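Local coordinates for protein ULam111 (Flavobacterium sp., PDB 5WUT) that probably hydrolyses internal beta-glucosidic bonds of the storage polysaccharide laminarin, as a laminarinase of glycoside hydrolase family 16, at residues F160-M172 / F175-K189. Residues are numbered along the deposited sequence; the frame is centred on the assembly and turned at random.
Sequences FHLYAIDWTKDKM and FVDNILVYTFNPTDK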
loop_
_atom_site.group_PDB
_atom_site.type_symbol
_atom_site.label_atom_id
_atom_site.label_comp_id
_atom_site.label_asym_id
_atom_site.label_seq_id
_atom_site.Cartn_x
_atom_site.Cartn_y
_atom_site.Cartn_z
ATOM N N PHE A 160 -3.953 -11.042 9.135
ATOM C CA PHE A 160 -4.324 -9.717 9.647
ATOM C C PHE A 160 -3.646 -8.598 8.850
ATOM O O PHE A 160 -2.507 -8.743 8.408
ATOM C CB PHE A 160 -3.964 -9.592 11.139
ATOM C CG PHE A 160 -4.914 -10.324 12.048
ATOM C CD1 PHE A 160 -4.829 -11.706 12.188
ATOM C CD2 PHE A 160 -5.906 -9.636 12.745
ATOM C CE1 PHE A 160 -5.719 -12.398 13.008
ATOM C CE2 PHE A 160 -6.802 -10.320 13.567
ATOM C CZ PHE A 160 -6.702 -11.707 13.701
ATOM N N HIS A 161 -4.371 -7.496 8.658
ATOM C CA HIS A 161 -3.815 -6.298 8.040
ATOM C C HIS A 161 -4.122 -5.086 8.893
ATOM O O HIS A 161 -4.978 -5.131 9.780
ATOM C CB HIS A 161 -4.369 -6.104 6.634
ATOM C CG HIS A 161 -3.986 -7.199 5.694
ATOM N ND1 HIS A 161 -2.951 -7.074 4.788
ATOM C CD2 HIS A 161 -4.475 -8.452 5.539
ATOM C CE1 HIS A 161 -2.828 -8.200 4.111
ATOM N NE2 HIS A 161 -3.742 -9.054 4.545
ATOM N N LEU A 162 -3.418 -3.996 8.605
ATOM C CA LEU A 162 -3.586 -2.739 9.328
ATOM C C LEU A 162 -4.379 -1.744 8.496
ATOM O O LEU A 162 -4.122 -1.572 7.290
ATOM C CB LEU A 162 -2.223 -2.141 9.687
ATOM C CG LEU A 162 -1.263 -3.026 10.475
ATOM C CD1 LEU A 162 0.017 -2.238 10.710
ATOM C CD2 LEU A 162 -1.863 -3.476 11.786
ATOM N N TYR A 163 -5.344 -1.101 9.146
ATOM C CA TYR A 163 -6.188 -0.093 8.523
ATOM C C TYR A 163 -6.116 1.146 9.376
ATOM O O TYR A 163 -6.388 1.056 10.563
ATOM C CB TYR A 163 -7.632 -0.594 8.406
ATOM C CG TYR A 163 -7.781 -1.904 7.672
ATOM C CD1 TYR A 163 -7.578 -3.126 8.313
ATOM C CD2 TYR A 163 -8.163 -1.929 6.333
ATOM C CE1 TYR A 163 -7.723 -4.328 7.626
ATOM C CE2 TYR A 163 -8.321 -3.116 5.654
ATOM C CZ TYR A 163 -8.102 -4.317 6.298
ATOM O OH TYR A 163 -8.262 -5.511 5.596
ATOM N N ALA A 164 -5.720 2.286 8.806
ATOM C CA ALA A 164 -5.493 3.456 9.639
ATOM C C ALA A 164 -5.830 4.767 8.950
ATOM O O ALA A 164 -5.931 4.834 7.725
ATOM C CB ALA A 164 -4.037 3.484 10.110
ATOM N N ILE A 165 -6.007 5.812 9.759
ATOM C CA ILE A 165 -6.095 7.176 9.251
ATOM C C ILE A 165 -5.143 8.076 10.019
ATOM O O ILE A 165 -4.856 7.832 11.189
ATOM C CB ILE A 165 -7.516 7.772 9.349
ATOM C CG1 ILE A 165 -8.056 7.690 10.781
ATOM C CG2 ILE A 165 -8.447 7.054 8.393
ATOM C CD1 ILE A 165 -9.371 8.447 10.980
ATOM N N ASP A 166 -4.638 9.102 9.346
ATOM C CA ASP A 166 -3.997 10.215 10.036
ATOM C C ASP A 166 -4.897 11.404 9.797
ATOM O O ASP A 166 -5.062 11.866 8.668
ATOM C CB ASP A 166 -2.575 10.467 9.544
ATOM C CG ASP A 166 -1.795 11.395 10.483
ATOM O OD1 ASP A 166 -2.182 11.510 11.662
ATOM O OD2 ASP A 166 -0.780 11.967 10.060
ATOM N N TRP A 167 -5.500 11.878 10.875
ATOM C CA TRP A 167 -6.577 12.847 10.827
ATOM C C TRP A 167 -6.123 14.128 11.496
ATOM O O TRP A 167 -5.763 14.130 12.680
ATOM C CB TRP A 167 -7.798 12.243 11.528
ATOM C CG TRP A 167 -8.964 13.145 11.838
ATOM C CD1 TRP A 167 -9.295 14.346 11.259
ATOM C CD2 TRP A 167 -9.967 12.886 12.816
ATOM N NE1 TRP A 167 -10.442 14.850 11.830
ATOM C CE2 TRP A 167 -10.875 13.969 12.791
ATOM C CE3 TRP A 167 -10.179 11.841 13.726
ATOM C CZ2 TRP A 167 -11.974 14.040 13.640
ATOM C CZ3 TRP A 167 -11.269 11.913 14.561
ATOM C CH2 TRP A 167 -12.155 13.000 14.514
ATOM N N THR A 168 -6.101 15.216 10.728
ATOM C CA THR A 168 -5.768 16.535 11.275
ATOM C C THR A 168 -6.827 17.552 10.876
ATOM O O THR A 168 -7.783 17.226 10.186
ATOM C CB THR A 168 -4.391 17.042 10.787
ATOM O OG1 THR A 168 -4.481 17.357 9.390
ATOM C CG2 THR A 168 -3.313 16.001 11.000
ATOM N N LYS A 169 -6.660 18.788 11.326
ATOM C CA LYS A 169 -7.591 19.844 10.958
ATOM C C LYS A 169 -7.544 20.161 9.470
ATOM O O LYS A 169 -8.458 20.784 8.949
ATOM C CB LYS A 169 -7.294 21.106 11.754
ATOM C CG LYS A 169 -6.032 21.803 11.320
ATOM C CD LYS A 169 -5.781 23.053 12.173
ATOM C CE LYS A 169 -4.561 23.810 11.660
ATOM N NZ LYS A 169 -3.920 24.620 12.735
ATOM N N ASP A 170 -6.484 19.721 8.791
ATOM C CA ASP A 170 -6.281 20.088 7.391
ATOM C C ASP A 170 -6.503 18.945 6.401
ATOM O O ASP A 170 -6.809 19.184 5.231
ATOM C CB ASP A 170 -4.878 20.645 7.193
ATOM C CG ASP A 170 -4.664 21.954 7.926
ATOM O OD1 ASP A 170 -5.536 22.848 7.846
ATOM O OD2 ASP A 170 -3.635 22.063 8.607
ATOM N N LYS A 171 -6.319 17.705 6.838
ATOM C CA LYS A 171 -6.473 16.603 5.900
ATOM C C LYS A 171 -6.733 15.264 6.564
ATOM O O LYS A 171 -6.502 15.082 7.765
ATOM C CB LYS A 171 -5.244 16.485 5.000
ATOM C CG LYS A 171 -3.965 16.296 5.739
ATOM C CD LYS A 171 -2.856 15.904 4.780
ATOM C CE LYS A 171 -1.542 15.838 5.518
ATOM N NZ LYS A 171 -1.501 14.679 6.443
ATOM N N MET A 172 -7.223 14.334 5.752
ATOM C CA MET A 172 -7.486 12.971 6.169
ATOM C C MET A 172 -6.689 12.023 5.284
ATOM O O MET A 172 -6.985 11.907 4.088
ATOM C CB MET A 172 -8.981 12.665 6.062
ATOM C CG MET A 172 -9.433 11.418 6.801
ATOM S SD MET A 172 -9.629 11.736 8.568
ATOM C CE MET A 172 -11.056 12.812 8.586
ATOM N N PHE A 175 -4.407 4.769 5.378
ATOM C CA PHE A 175 -3.305 3.822 5.207
ATOM C C PHE A 175 -3.758 2.384 5.320
ATOM O O PHE A 175 -4.545 2.035 6.200
ATOM C CB PHE A 175 -2.196 4.056 6.251
ATOM C CG PHE A 175 -1.683 5.462 6.314
ATOM C CD1 PHE A 175 -2.375 6.442 7.014
ATOM C CD2 PHE A 175 -0.472 5.799 5.725
ATOM C CE1 PHE A 175 -1.898 7.732 7.075
ATOM C CE2 PHE A 175 0.024 7.079 5.798
ATOM C CZ PHE A 175 -0.691 8.062 6.474
ATOM N N VAL A 176 -3.256 1.534 4.434
ATOM C CA VAL A 176 -3.411 0.111 4.613
ATOM C C VAL A 176 -2.030 -0.502 4.656
ATOM O O VAL A 176 -1.207 -0.222 3.781
ATOM C CB VAL A 176 -4.265 -0.516 3.489
ATOM C CG1 VAL A 176 -4.438 -2.014 3.728
ATOM C CG2 VAL A 176 -5.623 0.167 3.440
ATOM N N ASP A 177 -1.765 -1.293 5.695
ATOM C CA ASP A 177 -0.442 -1.864 5.930
ATOM C C ASP A 177 0.639 -0.802 5.797
ATOM O O ASP A 177 1.692 -1.036 5.206
ATOM C CB ASP A 177 -0.187 -3.037 4.974
ATOM C CG ASP A 177 -1.118 -4.210 5.233
ATOM O OD1 ASP A 177 -1.569 -4.391 6.379
ATOM O OD2 ASP A 177 -1.397 -4.961 4.292
ATOM N N ASN A 178 0.340 0.366 6.365
ATOM C CA ASN A 178 1.266 1.497 6.463
ATOM C C ASN A 178 1.543 2.168 5.125
ATOM O O ASN A 178 2.437 3.009 5.039
ATOM C CB ASN A 178 2.586 1.053 7.103
ATOM C CG ASN A 178 2.401 0.513 8.506
ATOM O OD1 ASN A 178 1.837 1.183 9.358
ATOM N ND2 ASN A 178 2.870 -0.707 8.747
ATOM N N ILE A 179 0.787 1.798 4.087
ATOM C CA ILE A 179 0.897 2.477 2.792
ATOM C C ILE A 179 -0.210 3.520 2.608
ATOM O O ILE A 179 -1.388 3.210 2.740
ATOM C CB ILE A 179 0.875 1.458 1.657
ATOM C CG1 ILE A 179 2.109 0.571 1.798
ATOM C CG2 ILE A 179 0.826 2.160 0.313
ATOM C CD1 ILE A 179 2.198 -0.514 0.782
ATOM N N LEU A 180 0.169 4.767 2.336
ATOM C CA LEU A 180 -0.832 5.812 2.111
ATOM C C LEU A 180 -1.587 5.536 0.821
ATOM O O LEU A 180 -0.986 5.541 -0.263
ATOM C CB LEU A 180 -0.182 7.185 2.055
ATOM C CG LEU A 180 -1.115 8.362 1.765
ATOM C CD1 LEU A 180 -2.112 8.509 2.876
ATOM C CD2 LEU A 180 -0.281 9.639 1.616
ATOM N N VAL A 181 -2.888 5.263 0.934
ATOM C CA VAL A 181 -3.670 4.876 -0.247
ATOM C C VAL A 181 -4.636 5.953 -0.732
ATOM O O VAL A 181 -5.091 5.896 -1.879
ATOM C CB VAL A 181 -4.471 3.587 -0.002
ATOM C CG1 VAL A 181 -3.524 2.441 0.278
ATOM C CG2 VAL A 181 -5.483 3.767 1.146
ATOM N N TYR A 182 -4.948 6.926 0.122
ATOM C CA TYR A 182 -5.959 7.930 -0.208
ATOM C C TYR A 182 -5.816 9.140 0.708
ATOM O O TYR A 182 -5.577 8.991 1.911
ATOM C CB TYR A 182 -7.377 7.336 -0.093
ATOM C CG TYR A 182 -8.512 8.320 -0.302
ATOM C CD1 TYR A 182 -8.578 9.121 -1.443
ATOM C CD2 TYR A 182 -9.539 8.419 0.628
ATOM C CE1 TYR A 182 -9.615 10.030 -1.624
ATOM C CE2 TYR A 182 -10.588 9.310 0.444
ATOM C CZ TYR A 182 -10.621 10.105 -0.679
ATOM O OH TYR A 182 -11.657 11.006 -0.829
ATOM N N THR A 183 -5.971 10.330 0.135
ATOM C CA THR A 183 -5.919 11.566 0.898
ATOM C C THR A 183 -7.101 12.462 0.536
ATOM O O THR A 183 -7.398 12.667 -0.641
ATOM C CB THR A 183 -4.609 12.342 0.643
ATOM O OG1 THR A 183 -3.490 11.567 1.087
ATOM C CG2 THR A 183 -4.631 13.672 1.375
ATOM N N PHE A 184 -7.786 12.979 1.549
ATOM C CA PHE A 184 -8.841 13.963 1.336
ATOM C C PHE A 184 -8.389 15.244 2.015
ATOM O O PHE A 184 -8.142 15.273 3.226
ATOM C CB PHE A 184 -10.188 13.463 1.891
ATOM C CG PHE A 184 -11.335 14.429 1.707
ATOM C CD1 PHE A 184 -11.721 14.839 0.442
ATOM C CD2 PHE A 184 -12.051 14.887 2.809
ATOM C CE1 PHE A 184 -12.786 15.721 0.272
ATOM C CE2 PHE A 184 -13.118 15.763 2.652
ATOM C CZ PHE A 184 -13.488 16.177 1.379
ATOM N N ASN A 185 -8.228 16.291 1.214
ATOM C CA ASN A 185 -7.752 17.572 1.704
ATOM C C ASN A 185 -8.385 18.684 0.893
ATOM O O ASN A 185 -7.743 19.268 0.018
ATOM C CB ASN A 185 -6.222 17.644 1.617
ATOM C CG ASN A 185 -5.657 18.927 2.203
ATOM O OD1 ASN A 185 -6.393 19.865 2.505
ATOM N ND2 ASN A 185 -4.339 18.970 2.368
ATOM N N PRO A 186 -9.652 18.975 1.166
ATOM C CA PRO A 186 -10.303 20.059 0.424
ATOM C C PRO A 186 -9.818 21.435 0.864
ATOM O O PRO A 186 -9.575 21.652 2.043
ATOM C CB PRO A 186 -11.781 19.865 0.761
ATOM C CG PRO A 186 -11.779 19.179 2.106
ATOM C CD PRO A 186 -10.576 18.278 2.082
ATOM N N THR A 187 -9.718 22.366 -0.077
ATOM C CA THR A 187 -9.220 23.697 0.233
ATOM C C THR A 187 -10.325 24.503 0.907
ATOM O O THR A 187 -10.064 25.384 1.725
ATOM C CB THR A 187 -8.730 24.424 -1.028
ATOM O OG1 THR A 187 -9.764 24.393 -2.018
ATOM C CG2 THR A 187 -7.485 23.737 -1.581
ATOM N N ASP A 188 -11.563 24.168 0.564
ATOM C CA ASP A 188 -12.745 24.830 1.105
ATOM C C ASP A 188 -13.382 24.038 2.240
ATOM O O ASP A 188 -14.140 23.103 1.992
ATOM C CB ASP A 188 -13.766 25.039 -0.014
ATOM C CG ASP A 188 -14.959 25.847 0.431
ATOM O OD1 ASP A 188 -14.935 26.378 1.562
ATOM O OD2 ASP A 188 -15.926 25.956 -0.352
ATOM N N LYS A 189 -13.060 24.381 3.483
ATOM C CA LYS A 189 -13.552 23.576 4.593
ATOM C C LYS A 189 -14.772 24.139 5.329
ATOM O O LYS A 189 -14.721 24.417 6.529
ATOM C CB LYS A 189 -12.417 23.325 5.576
ATOM C CG LYS A 189 -11.450 22.294 5.045
ATOM C CD LYS A 189 -10.451 21.898 6.081
ATOM C CE LYS A 189 -9.572 20.790 5.566
ATOM N NZ LYS A 189 -8.606 21.309 4.551
HETATM O O HOH W 1 -2.029 1.012 7.886
HETATM O O HOH W 2 -7.207 23.349 5.886
#
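K189 NZ grips several acceptors at one end of the contact: it donates to D170 O at 2.9 Å and, within its own segment, to P186 O at 2.7 Å, while water 2 links it to D170 OD1. The lysine chain bends at its last torsion (chi4 73°) to swing NZ into this cluster, and the ring of W194 adds a cation-pi contact. At the other end the D177 carboxylate clasps H161 and L162 with both oxygens. D177 OD2 lies in the imidazole plane and, through its syn lone pair, accepts an almost straight bond from H161 ND1 (2.7 Å); OD1 of D177 accepts from L162 N at 2.9 Å. An alanine in place of D177 would probably leave H161 ND1 and L162 N without these acceptors and the imidazole with little more than weak NE2 bonds to T155 O and Q158 O. Between the two ends, A164 and F175 exchange backbone hydrogen bonds, and the F175 ring sets its edge, CE1, against D166 CB at 3.7 Å. M172 and F184 form a second hydrogen-bonded pair. The T168-K171 loop and the type I' turn from V176 to I179 make two successive hairpins, an antiparallel beta meander in the beta-jelly roll of family 16.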